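Local coordinates for hypothetical protein AF2331 (Archaeoglobus fulgidus, PDB 2FDO) that is of unknown function but forms an unusual interdigitated dimer with a new type of alpha + beta fold, at residues Thr34-Lys39 with Glu49-Glu54; Val26-Ser31 with Phe55-Asp60. All blocks are in the same frame, centred on the assembly; numbering follows the deposited sequence.

Contact 1 (Thr34-Lys39 with Glu49-Glu54); sequences TDFCKK and EYCFAE
C37 and F52 bond both ways through their backbones, F52 N meeting C37 O at 2.7 Å nearly in line with the carbonyl, one rung of the antiparallel ladder between T34-K39 and E49-E54; K39 and Y50 likewise bond both ways. T34 donates twice to E54: its N to the backbone O, and its hydroxyl OG1 to OE1 at 2.5 Å, on the anti side of the carboxylate and 31° out of its plane.

Each face carries an aromatic contact. The extended chain of K39 crosses the F52 ring at about a right angle, CE 4.0 Å above the centroid and NZ 4.4 Å from it, a cation-pi contact that suits a long aliphatic chain ending in a charge. F36, with CG anti to its N (chi1 175°), turns its ring edge to A53, CD1 3.9 Å from CB; the small alanine lets it close in.

K38 NZ stands 3.8 Å from E49 OE1, a long salt bridge. An alanine in place of E49 would probably leave the K38 ammonium without this mate and its bent chain freer to swing.

Beyond this hairpin, Y50 to E54 pair antiparallel with a strand of the second subunit, carrying the sheet across the interface.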
# COMPACT_ATOMS: atom_id res chain seq x y z
N THR A 34 -4.00 10.29 0.33
CA THR A 34 -4.92 11.37 0.68
C THR A 34 -4.66 11.94 2.07
O THR A 34 -5.25 12.94 2.43
CB THR A 34 -6.40 10.90 0.57
OG1 THR A 34 -6.60 9.73 1.38
CG2 THR A 34 -6.75 10.59 -0.86
N ASP A 35 -3.82 11.28 2.86
CA ASP A 35 -3.45 11.77 4.19
C ASP A 35 -2.31 10.96 4.67
O ASP A 35 -2.15 9.82 4.27
CB ASP A 35 -4.57 11.60 5.18
CG ASP A 35 -4.48 12.62 6.34
OD1 ASP A 35 -3.39 13.25 6.59
OD2 ASP A 35 -5.56 12.85 6.96
N PHE A 36 -1.49 11.56 5.52
CA PHE A 36 -0.36 10.89 6.12
C PHE A 36 -0.00 11.63 7.41
O PHE A 36 0.05 12.83 7.41
CB PHE A 36 0.82 10.93 5.18
CG PHE A 36 2.08 10.37 5.78
CD1 PHE A 36 2.44 9.05 5.55
CD2 PHE A 36 2.88 11.17 6.60
CE1 PHE A 36 3.57 8.53 6.13
CE2 PHE A 36 4.01 10.67 7.18
CZ PHE A 36 4.36 9.34 6.95
N CYS A 37 0.26 10.89 8.48
CA CYS A 37 0.58 11.48 9.78
C CYS A 37 1.11 10.40 10.69
O CYS A 37 1.12 9.23 10.32
CB CYS A 37 -0.68 12.06 10.43
SG CYS A 37 -1.83 10.73 10.83
N LYS A 38 1.48 10.79 11.91
CA LYS A 38 1.99 9.90 12.95
C LYS A 38 1.11 10.03 14.15
O LYS A 38 0.59 11.09 14.43
CB LYS A 38 3.41 10.27 13.38
CG LYS A 38 4.42 10.16 12.29
CD LYS A 38 5.70 9.62 12.80
CE LYS A 38 6.65 10.72 13.16
NZ LYS A 38 8.04 10.16 13.07
N LYS A 39 0.92 8.94 14.88
CA LYS A 39 0.13 8.97 16.10
C LYS A 39 0.81 8.07 17.08
O LYS A 39 1.53 7.12 16.68
CB LYS A 39 -1.27 8.42 15.88
CG LYS A 39 -2.07 9.11 14.84
CD LYS A 39 -3.40 8.45 14.75
CE LYS A 39 -4.05 8.69 13.45
NZ LYS A 39 -5.30 7.89 13.50
N GLU A 49 4.97 4.98 18.48
CA GLU A 49 4.55 5.82 17.38
C GLU A 49 4.42 5.04 16.04
O GLU A 49 5.27 4.20 15.71
CB GLU A 49 5.54 6.94 17.28
CG GLU A 49 5.11 8.14 16.49
CD GLU A 49 6.29 9.10 16.38
OE1 GLU A 49 7.43 8.58 16.42
OE2 GLU A 49 6.08 10.33 16.27
N TYR A 50 3.35 5.33 15.30
CA TYR A 50 3.06 4.71 14.03
C TYR A 50 2.83 5.79 12.98
O TYR A 50 2.37 6.89 13.30
CB TYR A 50 1.88 3.73 14.14
CG TYR A 50 2.21 2.55 15.02
CD1 TYR A 50 1.96 2.59 16.40
CD2 TYR A 50 2.82 1.39 14.50
CE1 TYR A 50 2.27 1.53 17.23
CE2 TYR A 50 3.16 0.31 15.32
CZ TYR A 50 2.89 0.39 16.68
OH TYR A 50 3.18 -0.66 17.53
N CYS A 51 3.18 5.48 11.73
CA CYS A 51 2.81 6.32 10.62
C CYS A 51 1.57 5.76 10.00
O CYS A 51 1.38 4.55 9.94
CB CYS A 51 3.86 6.35 9.53
SG CYS A 51 5.57 6.52 10.04
N PHE A 52 0.73 6.67 9.51
CA PHE A 52 -0.53 6.31 8.95
C PHE A 52 -0.57 6.89 7.57
O PHE A 52 -0.37 8.09 7.36
CB PHE A 52 -1.64 6.86 9.85
CG PHE A 52 -1.69 6.19 11.22
CD1 PHE A 52 -0.78 6.55 12.24
CD2 PHE A 52 -2.61 5.16 11.47
CE1 PHE A 52 -0.82 5.90 13.51
CE2 PHE A 52 -2.63 4.48 12.76
CZ PHE A 52 -1.73 4.89 13.77
N ALA A 53 -0.78 6.03 6.59
CA ALA A 53 -0.79 6.49 5.21
C ALA A 53 -2.08 5.98 4.59
O ALA A 53 -2.40 4.79 4.70
CB ALA A 53 0.39 5.97 4.48
N GLU A 54 -2.82 6.90 4.00
CA GLU A 54 -4.13 6.61 3.50
C GLU A 54 -4.09 6.80 1.99
O GLU A 54 -3.55 7.81 1.52
CB GLU A 54 -5.17 7.58 4.11
CG GLU A 54 -6.58 7.36 3.53
CD GLU A 54 -7.59 8.37 4.05
OE1 GLU A 54 -7.50 9.59 3.71
OE2 GLU A 54 -8.48 7.91 4.82

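Contact 2 (Val26-Ser31 with Phe55-Asp60)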
# COMPACT_ATOMS: atom_id res chain seq x y z
N VAL A 26 -5.02 -9.65 -10.57
CA VAL A 26 -4.32 -8.46 -11.08
C VAL A 26 -4.02 -7.59 -9.89
O VAL A 26 -4.58 -7.81 -8.83
CB VAL A 26 -5.14 -7.70 -12.11
CG1 VAL A 26 -5.13 -8.47 -13.45
CG2 VAL A 26 -6.55 -7.48 -11.62
N VAL A 27 -3.10 -6.63 -10.04
CA VAL A 27 -2.75 -5.75 -8.94
C VAL A 27 -3.24 -4.31 -9.25
O VAL A 27 -2.83 -3.70 -10.25
CB VAL A 27 -1.23 -5.75 -8.65
CG1 VAL A 27 -0.99 -5.12 -7.31
CG2 VAL A 27 -0.67 -7.13 -8.68
N VAL A 28 -4.14 -3.79 -8.43
CA VAL A 28 -4.51 -2.41 -8.45
C VAL A 28 -3.51 -1.67 -7.55
O VAL A 28 -3.27 -2.07 -6.39
CB VAL A 28 -5.89 -2.23 -7.89
CG1 VAL A 28 -6.21 -0.74 -7.65
CG2 VAL A 28 -6.94 -2.93 -8.78
N VAL A 29 -2.88 -0.64 -8.13
CA VAL A 29 -1.81 0.11 -7.49
C VAL A 29 -2.32 1.54 -7.34
O VAL A 29 -2.80 2.10 -8.30
CB VAL A 29 -0.54 0.11 -8.32
CG1 VAL A 29 0.54 0.99 -7.65
CG2 VAL A 29 -0.02 -1.33 -8.51
N SER A 30 -2.20 2.13 -6.16
CA SER A 30 -2.55 3.51 -6.02
C SER A 30 -1.37 4.23 -5.40
O SER A 30 -0.84 3.82 -4.38
CB SER A 30 -3.75 3.64 -5.12
OG SER A 30 -3.80 4.96 -4.54
N SER A 31 -0.97 5.34 -5.99
CA SER A 31 -0.03 6.22 -5.33
C SER A 31 -0.78 7.47 -4.84
O SER A 31 -0.15 8.45 -4.53
CB SER A 31 1.10 6.55 -6.28
OG SER A 31 0.58 7.18 -7.46
N PHE A 55 -4.71 5.88 1.27
CA PHE A 55 -4.67 5.88 -0.17
C PHE A 55 -6.07 5.75 -0.63
O PHE A 55 -6.87 5.07 0.04
CB PHE A 55 -3.88 4.66 -0.76
CG PHE A 55 -2.46 4.57 -0.29
CD1 PHE A 55 -2.16 3.98 0.92
CD2 PHE A 55 -1.42 5.09 -1.05
CE1 PHE A 55 -0.83 3.88 1.36
CE2 PHE A 55 -0.11 4.99 -0.61
CZ PHE A 55 0.19 4.36 0.58
N ALA A 56 -6.31 6.39 -1.78
CA ALA A 56 -7.57 6.44 -2.49
C ALA A 56 -7.47 5.64 -3.76
O ALA A 56 -6.41 5.58 -4.41
CB ALA A 56 -7.89 7.86 -2.87
N PHE A 57 -8.57 5.05 -4.17
CA PHE A 57 -8.58 4.46 -5.50
C PHE A 57 -10.04 4.22 -6.00
O PHE A 57 -10.96 3.93 -5.20
CB PHE A 57 -7.63 3.24 -5.60
CG PHE A 57 -7.90 2.20 -4.57
CD1 PHE A 57 -8.82 1.19 -4.83
CD2 PHE A 57 -7.24 2.25 -3.33
CE1 PHE A 57 -9.11 0.23 -3.87
CE2 PHE A 57 -7.50 1.31 -2.36
CZ PHE A 57 -8.46 0.29 -2.62
N PRO A 58 -10.27 4.42 -7.30
CA PRO A 58 -11.67 4.45 -7.72
C PRO A 58 -12.33 3.10 -7.50
O PRO A 58 -11.68 2.07 -7.64
CB PRO A 58 -11.61 4.83 -9.19
CG PRO A 58 -10.26 4.56 -9.62
CD PRO A 58 -9.34 4.65 -8.42
N ALA A 59 -13.58 3.12 -7.08
CA ALA A 59 -14.35 1.91 -6.86
C ALA A 59 -14.87 1.29 -8.15
O ALA A 59 -15.20 0.13 -8.15
CB ALA A 59 -15.53 2.18 -5.91
N ASP A 60 -14.97 2.09 -9.21
CA ASP A 60 -15.63 1.74 -10.51
C ASP A 60 -14.90 0.59 -11.25
O ASP A 60 -15.40 0.08 -12.27
CB ASP A 60 -15.66 2.95 -11.44
CG ASP A 60 -14.25 3.36 -11.90
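S30 holds its hydroxyl anti to its own backbone N, which carries OG across to the 55-58 strand, where it donates a hydrogen bond to A56 O at 2.7 Å. F57 adopts a different torsion: its CG lies between the backbone N and the carbonyl carbon (chi1 55°), and the ring rises beside S30 and V28.

The bond from S30 OG reaches the A56 carbonyl from a tilt of 25° out of its plane. It is the one hydrogen bond between the two segments, whose strand axes come no closer than 7.4 Å at an angle of 127°; no ladder joins them here, and a side chain does the bridging. Serine suits the place because its hydroxyl is short enough to fit between the strands. The same OG accepts a hydrogen bond from D32 N, just beyond the segment, so it is gripped from both strands. D32 also pairs with A56 through the backbone.

Around this polar link the contact is mostly apolar. S30 CB lies 3.9 Å from F57 CB, and V28 CG1 approaches F57 CD1 at 4.3 Å, a branched aliphatic group against an aromatic ring. On the other side of A56 in sequence, F55 sends its ring carbon CD2 to within 3.6 Å of the backbone carbonyl oxygen S30 O. I61 and F62 add to the apolar surroundings of V28 and F57, and A76 of the second subunit packs on F55.

All five touching residues are buried, so the polar groups need partners inside the protein: the S30 hydroxyl gives its proton to A56 O and takes one from D32 N, and the two bonds together are likely to fix its rotation, a direction that valine and phenylalanine contacts alone would not set.

Contacts 1 and 2 both join strand 25-41 to strand 48-58, with centres about 18 Å apart. Along the chain the order is 26-31, 34-39, 49-54 and 55-60, so the hairpin of contact 1 falls within the longer span bracketed by contact 2. They meet where T34 CG2 packs against A56 CB at 3.6 Å. Strand 48-58 continues without a break from E54 to F55, whereas strand 25-41 is interrupted between the two contacts; regular pairing in contact 1 gives way to splayed strands in contact 2. Segments of both contacts form antiparallel ladders with the second subunit, consistent with the interdigitated dimer, in which the two chains build shared sheet.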